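Local coordinates for ABC-type transport system, sugar-family extracellular solute-binding protein (Peptoclostridium difficile 630, PDB 6HNI) that binds tyrosine as the extracellular substrate-binding lipoprotein of an ABC transport system, probably delivering it for uptake, and has adhesive properties, at residues A155-S169 with K208-V220. The protein carries 1 engineered substitution. Numbering follows the deposited sequence.
Sequences AKTIGVMYNTSEVNS and KIDVLYVPTDNLV. With TYR (tyrosine), chain B.
With CG anti to the carbonyl carbon (chi1 -72°) and the chain extended beyond it, Glu-166 reaches across to the start of helix 218-221, while Asp-217, its CG anti to the backbone N (chi1 -177°), carries its carboxylate to the backbone of 155-169. The two acids divide the work. Glu-166 OE1 takes Asn-218 N on its syn lone pair at 2.9 Å, Asn-168 ND2 on its anti lone pair, and Asn-218 ND2 from above the carboxylate plane; OE2 binds Leu-219 N and Asn-163 ND2. Five donors thus fix the buried carboxylate, and they probably offset the like charge of the nearby Asp-217. In turn, Asp-217 OD2 is gripped from opposite faces of its carboxylate plane by Asn-163 N at 2.8 Å and Ser-169 OG at 2.6 Å, leaving OD1 to cap the helix through Val-220 N. Asn-168 ND2 also donates to Thr-216 O at 2.9 Å, in the carbonyl plane, so one amide ties both loops.

Further back, the strands pair in parallel: Gly-159 N donates to Val-211 O and Gly-159 O accepts from Tyr-213 N, both 2.8 Å. Ile-209 CG2 packs 3.6 Å from Gly-159 CA. Beyond, Asp-210 OD2 accepts from Lys-156 N and Thr-157 N, which reach it from opposite faces of the carboxylate plane.

The payoff lies at the ligand: Asn-218 ND2, steadied by Glu-166 and with its OD1 held by His-34, donates to the tyrosine O at 2.9 Å, and Thr-216 OG1, also hydrogen-bonded to Gln-172 NE2, accepts from the tyrosine N. Loops at the C-terminal ends of neighbouring parallel strands, leading into helices that line the cleft between two lobes, are typical of the periplasmic-binding-protein fold, here closed on its ligand.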
loop_
_atom_site.group_PDB
_atom_site.type_symbol
_atom_site.label_atom_id
_atom_site.label_comp_id
_atom_site.label_asym_id
_atom_site.label_seq_id
_atom_site.Cartn_x
_atom_site.Cartn_y
_atom_site.Cartn_z
ATOM N N ALA A 155 -9.307 20.073 -14.119
ATOM C CA ALA A 155 -7.992 20.096 -13.495
ATOM C C ALA A 155 -6.969 19.855 -14.564
ATOM O O ALA A 155 -7.197 19.046 -15.468
ATOM C CB ALA A 155 -7.868 19.036 -12.394
ATOM N N LYS A 156 -5.862 20.593 -14.480
ATOM C CA LYS A 156 -4.734 20.406 -15.400
ATOM C C LYS A 156 -3.418 20.138 -14.704
ATOM O O LYS A 156 -2.492 19.673 -15.349
ATOM C CB LYS A 156 -4.579 21.603 -16.356
ATOM C CG LYS A 156 -5.766 21.797 -17.317
ATOM C CD LYS A 156 -5.813 20.776 -18.462
ATOM C CE LYS A 156 -5.099 21.248 -19.755
ATOM N NZ LYS A 156 -4.740 20.164 -20.766
ATOM N N THR A 157 -3.328 20.470 -13.409
ATOM C CA THR A 157 -2.085 20.344 -12.650
ATOM C C THR A 157 -2.307 19.439 -11.445
ATOM O O THR A 157 -3.143 19.721 -10.612
ATOM C CB THR A 157 -1.508 21.727 -12.182
ATOM O OG1 THR A 157 -1.302 22.588 -13.316
ATOM C CG2 THR A 157 -0.178 21.519 -11.492
ATOM N N ILE A 158 -1.517 18.377 -11.401
ATOM C CA ILE A 158 -1.627 17.320 -10.377
ATOM C C ILE A 158 -0.393 17.437 -9.466
ATOM O O ILE A 158 0.729 17.359 -9.952
ATOM C CB ILE A 158 -1.638 15.907 -11.019
ATOM C CG1 ILE A 158 -2.803 15.799 -12.013
ATOM C CG2 ILE A 158 -1.727 14.830 -9.943
ATOM C CD1 ILE A 158 -2.710 14.605 -12.922
ATOM N N GLY A 159 -0.610 17.569 -8.161
ATOM C CA GLY A 159 0.477 17.470 -7.212
ATOM C C GLY A 159 0.679 16.030 -6.721
ATOM O O GLY A 159 -0.294 15.263 -6.645
ATOM N N VAL A 160 1.896 15.752 -6.339
ATOM C CA VAL A 160 2.208 14.449 -5.679
ATOM C C VAL A 160 3.293 14.689 -4.638
ATOM O O VAL A 160 4.397 15.154 -4.955
ATOM C CB VAL A 160 2.598 13.392 -6.720
ATOM C CG1 VAL A 160 3.838 13.688 -7.505
ATOM C CG2 VAL A 160 2.765 12.059 -6.009
ATOM N N MET A 161 2.980 14.366 -3.389
ATOM C CA MET A 161 3.953 14.312 -2.303
ATOM C C MET A 161 4.253 12.844 -2.002
ATOM O O MET A 161 3.322 12.021 -1.926
ATOM C CB MET A 161 3.431 15.071 -1.063
ATOM C CG MET A 161 4.410 15.120 0.069
ATOM S SD MET A 161 4.004 16.336 1.339
ATOM C CE MET A 161 2.518 15.608 1.980
ATOM N N TYR A 162 5.529 12.542 -1.820
ATOM C CA TYR A 162 5.928 11.126 -1.613
ATOM C C TYR A 162 7.274 11.084 -0.927
ATOM O O TYR A 162 8.042 12.076 -0.915
ATOM C CB TYR A 162 5.990 10.452 -2.943
ATOM C CG TYR A 162 7.059 10.913 -3.868
ATOM C CD1 TYR A 162 6.940 12.137 -4.554
ATOM C CD2 TYR A 162 8.226 10.195 -4.023
ATOM C CE1 TYR A 162 7.937 12.566 -5.400
ATOM C CE2 TYR A 162 9.227 10.625 -4.873
ATOM C CZ TYR A 162 9.072 11.816 -5.573
ATOM O OH TYR A 162 10.071 12.205 -6.422
ATOM N N ASN A 163 7.618 9.934 -0.393
ATOM C CA ASN A 163 8.889 9.624 0.262
ATOM C C ASN A 163 9.914 9.238 -0.785
ATOM O O ASN A 163 9.793 8.181 -1.401
ATOM C CB ASN A 163 8.663 8.455 1.252
ATOM C CG ASN A 163 9.863 8.160 2.131
ATOM O OD1 ASN A 163 10.955 8.718 1.931
ATOM N ND2 ASN A 163 9.677 7.232 3.080
ATOM N N THR A 164 10.973 10.031 -0.948
ATOM C CA THR A 164 11.982 9.737 -1.945
ATOM C C THR A 164 12.785 8.479 -1.625
ATOM O O THR A 164 13.471 7.966 -2.488
ATOM C CB THR A 164 12.926 10.932 -2.150
ATOM O OG1 THR A 164 13.552 11.249 -0.913
ATOM C CG2 THR A 164 12.152 12.137 -2.639
ATOM N N SER A 165 12.692 7.996 -0.387
ATOM C CA SER A 165 13.313 6.726 0.027
ATOM C C SER A 165 12.541 5.462 -0.285
ATOM O O SER A 165 13.092 4.404 -0.058
ATOM C CB SER A 165 13.563 6.721 1.538
ATOM O OG SER A 165 14.428 7.763 1.883
ATOM N N GLU A 166 11.297 5.551 -0.727
ATOM C CA GLU A 166 10.483 4.380 -1.037
ATOM C C GLU A 166 10.498 4.090 -2.535
ATOM O O GLU A 166 9.930 4.850 -3.354
ATOM C CB GLU A 166 9.046 4.588 -0.515
ATOM C CG GLU A 166 8.909 4.525 1.016
ATOM C CD GLU A 166 7.460 4.710 1.530
ATOM O OE1 GLU A 166 6.532 4.046 0.975
ATOM O OE2 GLU A 166 7.250 5.528 2.493
ATOM N N VAL A 167 11.080 2.954 -2.923
ATOM C CA VAL A 167 11.123 2.619 -4.340
ATOM C C VAL A 167 9.723 2.425 -4.907
ATOM O O VAL A 167 9.460 2.767 -6.052
ATOM C CB VAL A 167 12.058 1.449 -4.597
ATOM C CG1 VAL A 167 11.558 0.133 -3.947
ATOM C CG2 VAL A 167 12.260 1.245 -6.100
ATOM N N ASN A 168 8.820 1.890 -4.091
ATOM C CA ASN A 168 7.418 1.787 -4.473
ATOM C C ASN A 168 6.801 3.100 -4.929
ATOM O O ASN A 168 6.058 3.142 -5.912
ATOM C CB ASN A 168 6.555 1.153 -3.371
ATOM C CG ASN A 168 6.809 1.767 -1.987
ATOM O OD1 ASN A 168 7.889 1.519 -1.437
ATOM N ND2 ASN A 168 5.853 2.488 -1.420
ATOM N N SER A 169 7.158 4.173 -4.232
ATOM C CA SER A 169 6.653 5.502 -4.575
ATOM C C SER A 169 7.309 6.069 -5.806
ATOM O O SER A 169 6.607 6.653 -6.653
ATOM C CB SER A 169 6.777 6.425 -3.381
ATOM O OG SER A 169 6.005 5.909 -2.327
ATOM N N LYS A 208 -0.516 25.942 -6.155
ATOM C CA LYS A 208 0.223 25.463 -7.301
ATOM C C LYS A 208 -0.426 24.298 -8.042
ATOM O O LYS A 208 0.027 23.959 -9.125
ATOM C CB LYS A 208 1.617 25.045 -6.904
ATOM C CG LYS A 208 2.491 26.167 -6.373
ATOM C CD LYS A 208 3.853 25.629 -6.006
ATOM C CE LYS A 208 4.663 25.167 -7.219
ATOM N NZ LYS A 208 5.796 24.296 -6.807
ATOM N N ILE A 209 -1.436 23.665 -7.442
ATOM C CA ILE A 209 -2.061 22.443 -7.993
ATOM C C ILE A 209 -3.578 22.541 -7.967
ATOM O O ILE A 209 -4.162 23.317 -7.167
ATOM C CB ILE A 209 -1.607 21.156 -7.226
ATOM C CG1 ILE A 209 -2.178 21.109 -5.785
ATOM C CG2 ILE A 209 -0.102 21.072 -7.291
ATOM C CD1 ILE A 209 -1.821 19.839 -4.988
ATOM N N ASP A 210 -4.216 21.704 -8.813
ATOM C CA ASP A 210 -5.651 21.633 -8.862
ATOM C C ASP A 210 -6.166 20.409 -8.059
ATOM O O ASP A 210 -7.314 20.410 -7.587
ATOM C CB ASP A 210 -6.107 21.519 -10.315
ATOM C CG ASP A 210 -5.671 22.715 -11.197
ATOM O OD1 ASP A 210 -5.746 23.867 -10.700
ATOM O OD2 ASP A 210 -5.287 22.501 -12.388
ATOM N N VAL A 211 -5.330 19.362 -7.988
ATOM C CA VAL A 211 -5.685 18.089 -7.330
ATOM C C VAL A 211 -4.384 17.471 -6.825
ATOM O O VAL A 211 -3.324 17.672 -7.414
ATOM C CB VAL A 211 -6.415 17.176 -8.345
ATOM C CG1 VAL A 211 -5.456 16.683 -9.428
ATOM C CG2 VAL A 211 -7.067 15.959 -7.655
ATOM N N LEU A 212 -4.490 16.743 -5.709
ATOM C CA LEU A 212 -3.374 15.962 -5.141
ATOM C C LEU A 212 -3.630 14.483 -5.412
ATOM O O LEU A 212 -4.768 14.034 -5.188
ATOM C CB LEU A 212 -3.271 16.147 -3.685
ATOM C CG LEU A 212 -2.014 15.588 -3.048
ATOM C CD1 LEU A 212 -0.750 16.344 -3.364
ATOM C CD2 LEU A 212 -2.193 15.498 -1.546
ATOM N N TYR A 213 -2.617 13.818 -5.924
ATOM C CA TYR A 213 -2.670 12.320 -6.042
ATOM C C TYR A 213 -1.800 11.721 -4.947
ATOM O O TYR A 213 -0.638 12.103 -4.783
ATOM C CB TYR A 213 -2.182 11.908 -7.408
ATOM C CG TYR A 213 -2.240 10.389 -7.632
ATOM C CD1 TYR A 213 -3.429 9.765 -7.934
ATOM C CD2 TYR A 213 -1.113 9.580 -7.515
ATOM C CE1 TYR A 213 -3.472 8.365 -8.090
ATOM C CE2 TYR A 213 -1.182 8.207 -7.703
ATOM C CZ TYR A 213 -2.363 7.667 -8.030
ATOM O OH TYR A 213 -2.406 6.251 -8.185
ATOM N N VAL A 214 -2.357 10.751 -4.214
ATOM C CA VAL A 214 -1.613 10.063 -3.162
ATOM C C VAL A 214 -1.298 8.642 -3.626
ATOM O O VAL A 214 -2.208 7.772 -3.645
ATOM C CB VAL A 214 -2.355 10.115 -1.839
ATOM C CG1 VAL A 214 -1.604 9.351 -0.746
ATOM C CG2 VAL A 214 -2.613 11.567 -1.409
ATOM N N PRO A 215 -0.059 8.378 -3.983
ATOM C CA PRO A 215 0.332 6.994 -4.317
ATOM C C PRO A 215 0.314 6.138 -3.051
ATOM O O PRO A 215 0.034 6.583 -1.962
ATOM C CB PRO A 215 1.762 7.137 -4.855
ATOM C CG PRO A 215 2.184 8.509 -4.569
ATOM C CD PRO A 215 1.125 9.267 -3.872
ATOM N N THR A 216 0.566 4.831 -3.270
ATOM C CA THR A 216 0.743 3.924 -2.125
ATOM C C THR A 216 2.132 4.054 -1.487
ATOM O O THR A 216 3.034 3.270 -1.686
ATOM C CB THR A 216 0.386 2.446 -2.486
ATOM O OG1 THR A 216 1.270 1.937 -3.432
ATOM C CG2 THR A 216 -1.065 2.382 -2.931
ATOM N N ASP A 217 2.293 5.241 -0.848
ATOM C CA ASP A 217 3.439 5.669 -0.128
ATOM C C ASP A 217 3.154 5.574 1.380
ATOM O O ASP A 217 2.170 6.101 1.873
ATOM C CB ASP A 217 3.664 7.175 -0.482
ATOM C CG ASP A 217 4.901 7.736 0.175
ATOM O OD1 ASP A 217 4.867 8.161 1.355
ATOM O OD2 ASP A 217 5.931 7.752 -0.520
ATOM N N ASN A 218 3.992 4.774 2.084
ATOM C CA ASN A 218 3.767 4.514 3.471
ATOM C C ASN A 218 3.849 5.734 4.374
ATOM O O ASN A 218 3.095 5.869 5.287
ATOM C CB ASN A 218 4.714 3.415 3.978
ATOM C CG ASN A 218 4.433 2.051 3.347
ATOM O OD1 ASN A 218 3.412 1.403 3.682
ATOM N ND2 ASN A 218 5.292 1.637 2.451
ATOM N N LEU A 219 4.792 6.622 4.033
ATOM C CA LEU A 219 4.972 7.862 4.824
ATOM C C LEU A 219 3.742 8.773 4.715
ATOM O O LEU A 219 3.179 9.189 5.727
ATOM C CB LEU A 219 6.261 8.530 4.387
ATOM C CG LEU A 219 6.625 9.735 5.256
ATOM C CD1 LEU A 219 6.958 9.319 6.668
ATOM C CD2 LEU A 219 7.795 10.467 4.611
ATOM N N VAL A 220 3.287 9.011 3.489
ATOM C CA VAL A 220 2.119 9.890 3.289
ATOM C C VAL A 220 0.820 9.245 3.790
ATOM O O VAL A 220 0.003 9.887 4.441
ATOM C CB VAL A 220 2.034 10.369 1.843
ATOM C CG1 VAL A 220 0.825 11.265 1.651
ATOM C CG2 VAL A 220 3.285 11.186 1.493
HETATM N N TYR B . 2.509 -0.127 -1.734
HETATM C CA TYR B . 3.223 0.137 -0.472
HETATM C C TYR B . 4.563 -0.581 -0.486
HETATM O O TYR B . 5.222 -0.600 0.547
HETATM C CB TYR B . 2.349 -0.112 0.774
HETATM C CG TYR B . 1.195 0.831 0.867
HETATM C CD1 TYR B . 1.436 2.216 1.102
HETATM C CD2 TYR B . -0.103 0.463 0.673
HETATM C CE1 TYR B . 0.393 3.106 1.108
HETATM C CE2 TYR B . -1.162 1.344 0.679
HETATM C CZ TYR B . -0.903 2.718 0.898
HETATM O OH TYR B . -1.949 3.620 0.899
HETATM O OXT TYR B . 5.003 -1.031 -1.524
HETATM O O HOH W 1 -3.596 24.165 -13.515
HETATM O O HOH W 2 0.698 12.895 -2.419
#